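Local coordinates for putative cytoplasmic protein (Salmonella typhimurium, PDB 2GK3), which is of unknown function but assembles as a hexamer and belongs to a family of putative glutamine amidotransferases, at residues E[86-92]-E[136-142]; E[120-124]-E[144-148]; E[218-222]-E[251-255]. All blocks are in the same frame, centred on the assembly; numbering follows the deposited sequence.

Contact 1: E[86-92]-E[136-142]; sequences IGSNTFL and KANYKNT
Ser88 enters the contact over the ring of Tyr139. Ser88 CB lies 3.9 Å from the centroid of the Tyr139 ring and only 18° off the normal, a CH-pi contact displaced toward the rim. Thr142 CG2 presses on Ser88 CB at 3.4 Å, tighter than usual for two carbons. One bond further out, a chi1 of 60° turns Ser88 OG back over its own backbone and brings it to Ala137 O for a 2.7 Å hydrogen bond. Ala137 O also accepts from Ser88 N at 3.0 Å, in the carbonyl plane and on a lone pair, so backbone and side chain of one serine hold one carbonyl. Segment 86-92 leads from strand 80-84 of the parallel core into the short helix 88-92, consistent with a glutamine amidotransferase-like fold. Tyr139 OH donates to Ile86 O at 2.6 Å and also lies at the edge of the Phe91 ring, 3.3 Å from Phe91 CE1. One water joins Ser88 OG, Asn89 OD1 and Asn138 ND2. The amide of Asn89 is also held by other subunits: ND2 hydrogen-bonds to Asp31 of a second subunit and OD1 to Arg158 of a third.

Contact 2: E[120-124]-E[144-148]; sequences GLLMI and LAEVL
Strand 120-124 runs past a helical turn at 144-147 without touching it through the backbone, the nearest CA atoms, those of Leu121 and Leu148, being 8.3 Å apart. The turn is closed on its own side by Val147 N donating to Leu144 O at 2.9 Å, and the space between it and the strand is bridged by side chains alone. Leu121 and Met123, two apart on the strand, both point at the turn, whereas Leu122 between them faces the other way, against Trp246 and Ile253 of helix 242-253.

Leu121 does most of its work through one methyl. CG anti to the backbone N (chi1 -179°) extends the side chain toward the turn, and chi2 near 57° sets Leu121 CD2 among three partners: Val147 CG1 at 3.9 Å, Leu148 CD2 also at 3.9 Å, and Leu144 CD1 a little further off, at 4.2 Å. The Leu121 side chain meets Val147 at about a right angle, methyl against methyl. Met123, present as selenomethionine, reaches out with CG again anti to the backbone N. Met123 SE lies 4.2 Å from Leu148 CD1, and Met123 CE ends at Leu144 CD2, also at 4.2 Å. Leu148 therefore offers a different methyl to each strand residue, as does Leu144.

Val115 of helix 107-116 packs on the same Leu121, so turn and helix cover the same side of the parallel core, consistent with the amidotransferase-like family. Arg195 hydrogen-bonds to the carbonyl oxygens of Leu148 and Ala145, so these polar atoms have partners within the protein. Between the segments themselves there are only carbon and selenium contacts, all near ordinary van der Waals separation; the contact thus depends on shape and on exclusion of water, with no directional bond to fix the turn against the strand.

Contact 3: E[218-222]-E[251-255]; sequences GKTAC and QFIAR
Segment 251-255, the C-terminal part of helix 242-253 and the residues after it, comes beside strand 218-222, with the CA atoms of Lys219 and Ile253 only 4.9 Å apart. Lys219 and Ala221 point toward segment 251-255 and Thr220 away from it. Lys219 lies along the segment, its CB 3.5 Å from Ile253 O. Further out, Lys219 CD passes Phe252 O at 3.6 Å. The chain then bends at its last torsion to leave Lys219 NZ 3.7 Å from Phe252 CE2, approaching the ring obliquely. Ile253 packs further along the strand. With chi1 at 75°, CG1 of Ile253 is flanked by both backbone branches, and the extended chi2 carries Ile253 CD1 to Ala221 CB at 3.9 Å. Ile253 CG2 rests 3.8 Å from Thr220 O. A water donates to Ile253 O at 2.7 Å and bonds weakly to Lys219 N, a loose tie between the backbones. Around the contact, Phe212 of strand 207-215 packs on Ala221 and Ile253 and meets the Phe252 ring edge-to-face, while Thr220 turns to Val115. Helix 242-253 thus covers one face of the parallel strands and helix 107-116 the other, a layered alpha/beta architecture consistent with the glutamine amidotransferase-like family.

Contacts 2 and 3 stand on neighbouring parallel strands, 120-124 and 218-223, and their centres lie 10 Å apart; Leu121 probably hydrogen-bonds to both Lys219 and Ala221 through the backbone. Contact 1 is 12 Å from contact 2 and 21 Å from contact 3, centre to centre. Contacts 1 and 2 interleave along the chain, since strand 120-124 falls between the segments of contact 1, and they meet where the Tyr139 ring packs on Met123 and Leu144. Contact 3 follows both in sequence. Together they trace a path from the helix 242-253 side of the core, through the strands and the 136-148 loop, to the side where contact 1 meets two other subunits of the hexamer.

Contact 1: E[86-92]-E[136-142]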
loop_
_atom_site.group_PDB
_atom_site.type_symbol
_atom_site.label_atom_id
_atom_site.label_comp_id
_atom_site.label_asym_id
_atom_site.label_seq_id
_atom_site.Cartn_x
_atom_site.Cartn_y
_atom_site.Cartn_z
ATOM N N ILE E 86 14.045 -15.648 -3.788
ATOM C CA ILE E 86 14.351 -14.362 -4.400
ATOM C C ILE E 86 14.095 -14.416 -5.923
ATOM O O ILE E 86 14.604 -15.279 -6.622
ATOM C CB ILE E 86 15.784 -13.861 -3.996
ATOM C CG1 ILE E 86 16.183 -12.586 -4.750
ATOM C CG2 ILE E 86 16.831 -14.957 -4.191
ATOM C CD1 ILE E 86 17.533 -12.008 -4.272
ATOM N N GLY E 87 13.279 -13.491 -6.420
ATOM C CA GLY E 87 12.895 -13.507 -7.825
ATOM C C GLY E 87 13.968 -13.010 -8.794
ATOM O O GLY E 87 14.966 -12.366 -8.394
ATOM N N SER E 88 13.760 -13.312 -10.077
ATOM C CA SER E 88 14.709 -12.897 -11.124
ATOM C C SER E 88 14.838 -11.373 -11.258
ATOM O O SER E 88 15.919 -10.863 -11.556
ATOM C CB SER E 88 14.322 -13.526 -12.461
ATOM O OG SER E 88 13.033 -13.124 -12.856
ATOM N N ASN E 89 13.738 -10.659 -11.011
ATOM C CA ASN E 89 13.699 -9.202 -11.090
ATOM C C ASN E 89 14.725 -8.578 -10.155
ATOM O O ASN E 89 15.320 -7.549 -10.489
ATOM C CB ASN E 89 12.306 -8.669 -10.743
ATOM C CG ASN E 89 11.265 -8.924 -11.838
ATOM O OD1 ASN E 89 11.589 -9.072 -13.017
ATOM N ND2 ASN E 89 9.999 -8.933 -11.448
ATOM N N THR E 90 14.954 -9.202 -9.001
ATOM C CA THR E 90 15.900 -8.644 -8.025
ATOM C C THR E 90 17.320 -8.618 -8.590
ATOM O O THR E 90 18.005 -7.599 -8.472
ATOM C CB THR E 90 15.846 -9.332 -6.626
ATOM O OG1 THR E 90 14.541 -9.153 -6.073
ATOM C CG2 THR E 90 16.879 -8.706 -5.661
ATOM N N PHE E 91 17.727 -9.719 -9.224
ATOM C CA PHE E 91 19.020 -9.816 -9.904
ATOM C C PHE E 91 19.139 -8.916 -11.143
ATOM O O PHE E 91 20.149 -8.259 -11.340
ATOM C CB PHE E 91 19.264 -11.245 -10.320
ATOM C CG PHE E 91 19.514 -12.176 -9.180
ATOM C CD1 PHE E 91 18.520 -13.054 -8.757
ATOM C CD2 PHE E 91 20.753 -12.201 -8.538
ATOM C CE1 PHE E 91 18.734 -13.939 -7.712
ATOM C CE2 PHE E 91 20.977 -13.094 -7.474
ATOM C CZ PHE E 91 19.949 -13.972 -7.071
ATOM N N LEU E 92 18.102 -8.900 -11.970
ATOM C CA LEU E 92 18.095 -8.165 -13.220
ATOM C C LEU E 92 17.943 -6.651 -13.062
ATOM O O LEU E 92 18.495 -5.892 -13.870
ATOM C CB LEU E 92 16.987 -8.704 -14.137
ATOM C CG LEU E 92 17.289 -10.061 -14.796
ATOM C CD1 LEU E 92 16.043 -10.788 -15.296
ATOM C CD2 LEU E 92 18.325 -9.896 -15.917
ATOM N N LYS E 136 5.654 -14.529 -10.461
ATOM C CA LYS E 136 6.473 -13.344 -10.224
ATOM C C LYS E 136 7.980 -13.604 -10.250
ATOM O O LYS E 136 8.758 -12.700 -10.636
ATOM C CB LYS E 136 6.111 -12.716 -8.869
ATOM C CG LYS E 136 4.808 -11.910 -8.872
ATOM C CD LYS E 136 4.455 -11.468 -7.468
ATOM C CE LYS E 136 3.114 -10.750 -7.425
ATOM N NZ LYS E 136 3.254 -9.350 -7.887
ATOM N N ALA E 137 8.388 -14.791 -9.792
ATOM C CA ALA E 137 9.807 -15.168 -9.763
ATOM C C ALA E 137 10.324 -15.185 -11.185
ATOM O O ALA E 137 11.471 -14.793 -11.431
ATOM C CB ALA E 137 10.021 -16.511 -9.097
ATOM N N ASN E 138 9.448 -15.630 -12.107
ATOM C CA ASN E 138 9.617 -15.439 -13.541
ATOM C C ASN E 138 10.904 -16.009 -14.174
ATOM O O ASN E 138 11.314 -15.555 -15.241
ATOM C CB ASN E 138 9.518 -13.940 -13.863
ATOM C CG ASN E 138 9.337 -13.676 -15.346
ATOM O OD1 ASN E 138 8.496 -14.305 -16.003
ATOM N ND2 ASN E 138 10.119 -12.756 -15.881
ATOM N N TYR E 139 11.512 -17.007 -13.545
ATOM C CA TYR E 139 12.817 -17.492 -13.965
ATOM C C TYR E 139 12.862 -18.115 -15.362
ATOM O O TYR E 139 13.929 -18.141 -15.994
ATOM C CB TYR E 139 13.397 -18.444 -12.917
ATOM C CG TYR E 139 14.088 -17.708 -11.787
ATOM C CD1 TYR E 139 13.457 -17.514 -10.544
ATOM C CD2 TYR E 139 15.374 -17.195 -11.960
ATOM C CE1 TYR E 139 14.114 -16.841 -9.498
ATOM C CE2 TYR E 139 16.012 -16.498 -10.949
ATOM C CZ TYR E 139 15.391 -16.325 -9.722
ATOM O OH TYR E 139 16.082 -15.623 -8.739
ATOM N N LYS E 140 11.708 -18.582 -15.852
ATOM C CA LYS E 140 11.623 -19.279 -17.146
ATOM C C LYS E 140 11.916 -18.342 -18.316
ATOM O O LYS E 140 12.404 -18.768 -19.359
ATOM C CB LYS E 140 10.250 -19.907 -17.322
ATOM C CG LYS E 140 10.122 -20.633 -18.633
ATOM C CD LYS E 140 8.834 -21.413 -18.756
ATOM C CE LYS E 140 9.021 -22.505 -19.817
ATOM N NZ LYS E 140 7.803 -23.315 -19.982
ATOM N N ASN E 141 11.609 -17.066 -18.113
ATOM C CA ASN E 141 11.772 -16.033 -19.100
ATOM C C ASN E 141 13.081 -15.267 -18.914
ATOM O O ASN E 141 13.223 -14.132 -19.371
ATOM C CB ASN E 141 10.551 -15.130 -19.043
ATOM C CG ASN E 141 9.272 -15.887 -19.391
ATOM O OD1 ASN E 141 9.242 -16.632 -20.379
ATOM N ND2 ASN E 141 8.225 -15.733 -18.571
ATOM N N THR E 142 14.050 -15.916 -18.271
ATOM C CA THR E 142 15.365 -15.318 -18.019
ATOM C C THR E 142 16.463 -16.211 -18.554
ATOM O O THR E 142 16.235 -17.399 -18.821
ATOM C CB THR E 142 15.640 -15.108 -16.494
ATOM O OG1 THR E 142 15.856 -16.377 -15.863
ATOM C CG2 THR E 142 14.490 -14.354 -15.794
HETATM O O HOH W 1 12.291 -11.368 -14.579
HETATM O O HOH W 2 11.270 -11.724 -10.113
HETATM O O HOH W 3 7.927 -10.708 -12.237
#

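Contact 2: E[120-124]-E[144-148]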
loop_
_atom_site.group_PDB
_atom_site.type_symbol
_atom_site.label_atom_id
_atom_site.label_comp_id
_atom_site.label_asym_id
_atom_site.label_seq_id
_atom_site.Cartn_x
_atom_site.Cartn_y
_atom_site.Cartn_z
ATOM N N GLY E 120 28.874 -24.546 -8.639
ATOM C CA GLY E 120 27.578 -25.190 -8.387
ATOM C C GLY E 120 26.437 -24.211 -8.119
ATOM O O GLY E 120 26.630 -23.094 -7.579
ATOM N N LEU E 121 25.231 -24.635 -8.481
ATOM C CA LEU E 121 24.037 -23.816 -8.309
ATOM C C LEU E 121 22.915 -24.669 -7.737
ATOM O O LEU E 121 22.573 -25.727 -8.303
ATOM C CB LEU E 121 23.601 -23.206 -9.651
ATOM C CG LEU E 121 22.362 -22.290 -9.689
ATOM C CD1 LEU E 121 22.563 -21.136 -8.736
ATOM C CD2 LEU E 121 22.030 -21.771 -11.110
ATOM N N LEU E 122 22.358 -24.224 -6.611
ATOM C CA LEU E 122 21.169 -24.849 -6.067
ATOM C C LEU E 122 20.063 -23.798 -5.979
ATOM O O LEU E 122 20.282 -22.704 -5.460
ATOM C CB LEU E 122 21.437 -25.486 -4.690
ATOM C CG LEU E 122 20.205 -25.779 -3.798
ATOM C CD1 LEU E 122 19.309 -26.948 -4.324
ATOM C CD2 LEU E 122 20.621 -26.010 -2.333
HETATM N N MSE E 123 18.898 -24.119 -6.544
HETATM C CA MSE E 123 17.703 -23.325 -6.327
HETATM C C MSE E 123 16.770 -24.088 -5.391
HETATM O O MSE E 123 16.553 -25.293 -5.565
HETATM C CB MSE E 123 16.988 -22.979 -7.643
HETATM C CG MSE E 123 15.729 -22.063 -7.436
HETATM SE SE MSE E 123 15.085 -21.181 -9.029
HETATM C CE MSE E 123 16.390 -19.727 -9.196
ATOM N N ILE E 124 16.226 -23.372 -4.403
ATOM C CA ILE E 124 15.273 -23.936 -3.451
ATOM C C ILE E 124 13.911 -23.324 -3.730
ATOM O O ILE E 124 13.799 -22.108 -3.930
ATOM C CB ILE E 124 15.713 -23.669 -1.987
ATOM C CG1 ILE E 124 17.049 -24.368 -1.695
ATOM C CG2 ILE E 124 14.594 -24.070 -0.981
ATOM C CD1 ILE E 124 17.647 -24.059 -0.287
ATOM N N LEU E 144 18.647 -17.640 -17.088
ATOM C CA LEU E 144 18.983 -18.692 -16.133
ATOM C C LEU E 144 18.212 -20.011 -16.364
ATOM O O LEU E 144 18.635 -21.058 -15.892
ATOM C CB LEU E 144 18.750 -18.195 -14.686
ATOM C CG LEU E 144 19.573 -18.852 -13.572
ATOM C CD1 LEU E 144 21.093 -18.593 -13.768
ATOM C CD2 LEU E 144 19.117 -18.401 -12.165
ATOM N N ALA E 145 17.071 -19.948 -17.046
ATOM C CA ALA E 145 16.266 -21.148 -17.327
ATOM C C ALA E 145 17.112 -22.301 -17.933
ATOM O O ALA E 145 17.036 -23.436 -17.473
ATOM C CB ALA E 145 15.043 -20.799 -18.209
ATOM N N GLU E 146 17.953 -21.995 -18.921
ATOM C CA GLU E 146 18.807 -23.025 -19.553
ATOM C C GLU E 146 19.845 -23.653 -18.636
ATOM O O GLU E 146 20.393 -24.709 -18.962
ATOM C CB GLU E 146 19.537 -22.467 -20.785
ATOM C CG GLU E 146 18.647 -22.245 -21.989
ATOM C CD GLU E 146 18.158 -23.539 -22.623
ATOM O OE1 GLU E 146 18.752 -24.603 -22.361
ATOM O OE2 GLU E 146 17.173 -23.488 -23.389
ATOM N N VAL E 147 20.141 -23.002 -17.513
ATOM C CA VAL E 147 21.134 -23.527 -16.574
ATOM C C VAL E 147 20.499 -24.586 -15.668
ATOM O O VAL E 147 21.184 -25.513 -15.225
ATOM C CB VAL E 147 21.841 -22.396 -15.741
ATOM C CG1 VAL E 147 22.798 -22.972 -14.706
ATOM C CG2 VAL E 147 22.595 -21.433 -16.654
ATOM N N LEU E 148 19.200 -24.473 -15.413
ATOM C CA LEU E 148 18.557 -25.341 -14.400
ATOM C C LEU E 148 18.229 -26.720 -14.965
ATOM O O LEU E 148 17.966 -26.844 -16.160
ATOM C CB LEU E 148 17.306 -24.670 -13.792
ATOM C CG LEU E 148 17.519 -23.247 -13.238
ATOM C CD1 LEU E 148 16.186 -22.640 -12.850
ATOM C CD2 LEU E 148 18.544 -23.168 -12.061
#

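Contact 3: E[218-222]-E[251-255]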
loop_
_atom_site.group_PDB
_atom_site.type_symbol
_atom_site.label_atom_id
_atom_site.label_comp_id
_atom_site.label_asym_id
_atom_site.label_seq_id
_atom_site.Cartn_x
_atom_site.Cartn_y
_atom_site.Cartn_z
ATOM N N GLY E 218 29.998 -26.890 -14.579
ATOM C CA GLY E 218 29.321 -26.847 -13.283
ATOM C C GLY E 218 28.232 -27.879 -13.062
ATOM O O GLY E 218 27.835 -28.596 -13.970
ATOM N N LYS E 219 27.762 -27.952 -11.825
ATOM C CA LYS E 219 26.775 -28.928 -11.417
ATOM C C LYS E 219 25.598 -28.217 -10.775
ATOM O O LYS E 219 25.750 -27.173 -10.139
ATOM C CB LYS E 219 27.374 -29.934 -10.444
ATOM C CG LYS E 219 28.168 -31.023 -11.120
ATOM C CD LYS E 219 28.687 -32.016 -10.092
ATOM C CE LYS E 219 28.890 -33.396 -10.725
ATOM N NZ LYS E 219 27.708 -34.329 -10.513
ATOM N N THR E 220 24.422 -28.795 -10.958
ATOM C CA THR E 220 23.198 -28.110 -10.637
ATOM C C THR E 220 22.256 -28.981 -9.814
ATOM O O THR E 220 22.324 -30.216 -9.850
ATOM C CB THR E 220 22.506 -27.597 -11.920
ATOM O OG1 THR E 220 22.175 -28.707 -12.769
ATOM C CG2 THR E 220 23.433 -26.629 -12.673
ATOM N N ALA E 221 21.399 -28.315 -9.052
ATOM C CA ALA E 221 20.437 -28.989 -8.213
ATOM C C ALA E 221 19.208 -28.103 -8.025
ATOM O O ALA E 221 19.293 -26.859 -8.015
ATOM C CB ALA E 221 21.045 -29.350 -6.873
ATOM N N CYS E 222 18.059 -28.747 -7.907
ATOM C CA CYS E 222 16.837 -28.007 -7.629
ATOM C C CYS E 222 16.102 -28.767 -6.551
ATOM O O CYS E 222 15.942 -29.983 -6.655
ATOM C CB CYS E 222 15.961 -27.873 -8.885
ATOM S SG CYS E 222 16.566 -26.690 -10.109
ATOM N N GLN E 251 27.546 -30.479 -1.236
ATOM C CA GLN E 251 28.792 -31.202 -1.456
ATOM C C GLN E 251 28.786 -31.960 -2.798
ATOM O O GLN E 251 29.810 -32.047 -3.490
ATOM C CB GLN E 251 29.000 -32.179 -0.295
ATOM C CG GLN E 251 30.421 -32.244 0.230
ATOM C CD GLN E 251 30.585 -31.570 1.572
ATOM O OE1 GLN E 251 29.721 -31.694 2.450
ATOM N NE2 GLN E 251 31.708 -30.875 1.759
ATOM N N PHE E 252 27.628 -32.507 -3.162
ATOM C CA PHE E 252 27.495 -33.223 -4.430
ATOM C C PHE E 252 27.791 -32.351 -5.664
ATOM O O PHE E 252 28.458 -32.793 -6.607
ATOM C CB PHE E 252 26.111 -33.877 -4.549
ATOM C CG PHE E 252 26.032 -34.918 -5.641
ATOM C CD1 PHE E 252 26.566 -36.197 -5.442
ATOM C CD2 PHE E 252 25.442 -34.616 -6.869
ATOM C CE1 PHE E 252 26.513 -37.160 -6.444
ATOM C CE2 PHE E 252 25.378 -35.564 -7.883
ATOM C CZ PHE E 252 25.923 -36.847 -7.670
ATOM N N ILE E 253 27.308 -31.114 -5.632
ATOM C CA ILE E 253 27.379 -30.200 -6.774
ATOM C C ILE E 253 28.540 -29.176 -6.674
ATOM O O ILE E 253 28.743 -28.361 -7.579
ATOM C CB ILE E 253 25.995 -29.492 -7.015
ATOM C CG1 ILE E 253 25.739 -28.398 -5.973
ATOM C CG2 ILE E 253 24.839 -30.512 -6.979
ATOM C CD1 ILE E 253 24.457 -27.600 -6.193
ATOM N N ALA E 254 29.307 -29.236 -5.584
ATOM C CA ALA E 254 30.411 -28.282 -5.374
ATOM C C ALA E 254 31.473 -28.316 -6.467
ATOM O O ALA E 254 31.718 -29.348 -7.104
ATOM C CB ALA E 254 31.049 -28.476 -4.016
ATOM N N ARG E 255 32.088 -27.163 -6.694
ATOM C CA ARG E 255 33.278 -27.084 -7.530
ATOM C C ARG E 255 34.316 -28.172 -7.177
ATOM O O ARG E 255 34.524 -28.494 -5.997
ATOM C CB ARG E 255 33.916 -25.701 -7.397
ATOM C CG ARG E 255 35.061 -25.438 -8.373
ATOM C CD ARG E 255 35.710 -24.094 -8.122
ATOM N NE ARG E 255 34.707 -23.032 -8.039
ATOM C CZ ARG E 255 34.271 -22.307 -9.065
ATOM N NH1 ARG E 255 34.740 -22.498 -10.293
ATOM N NH2 ARG E 255 33.363 -21.377 -8.852
HETATM O O HOH W 4 30.272 -27.613 -9.685
#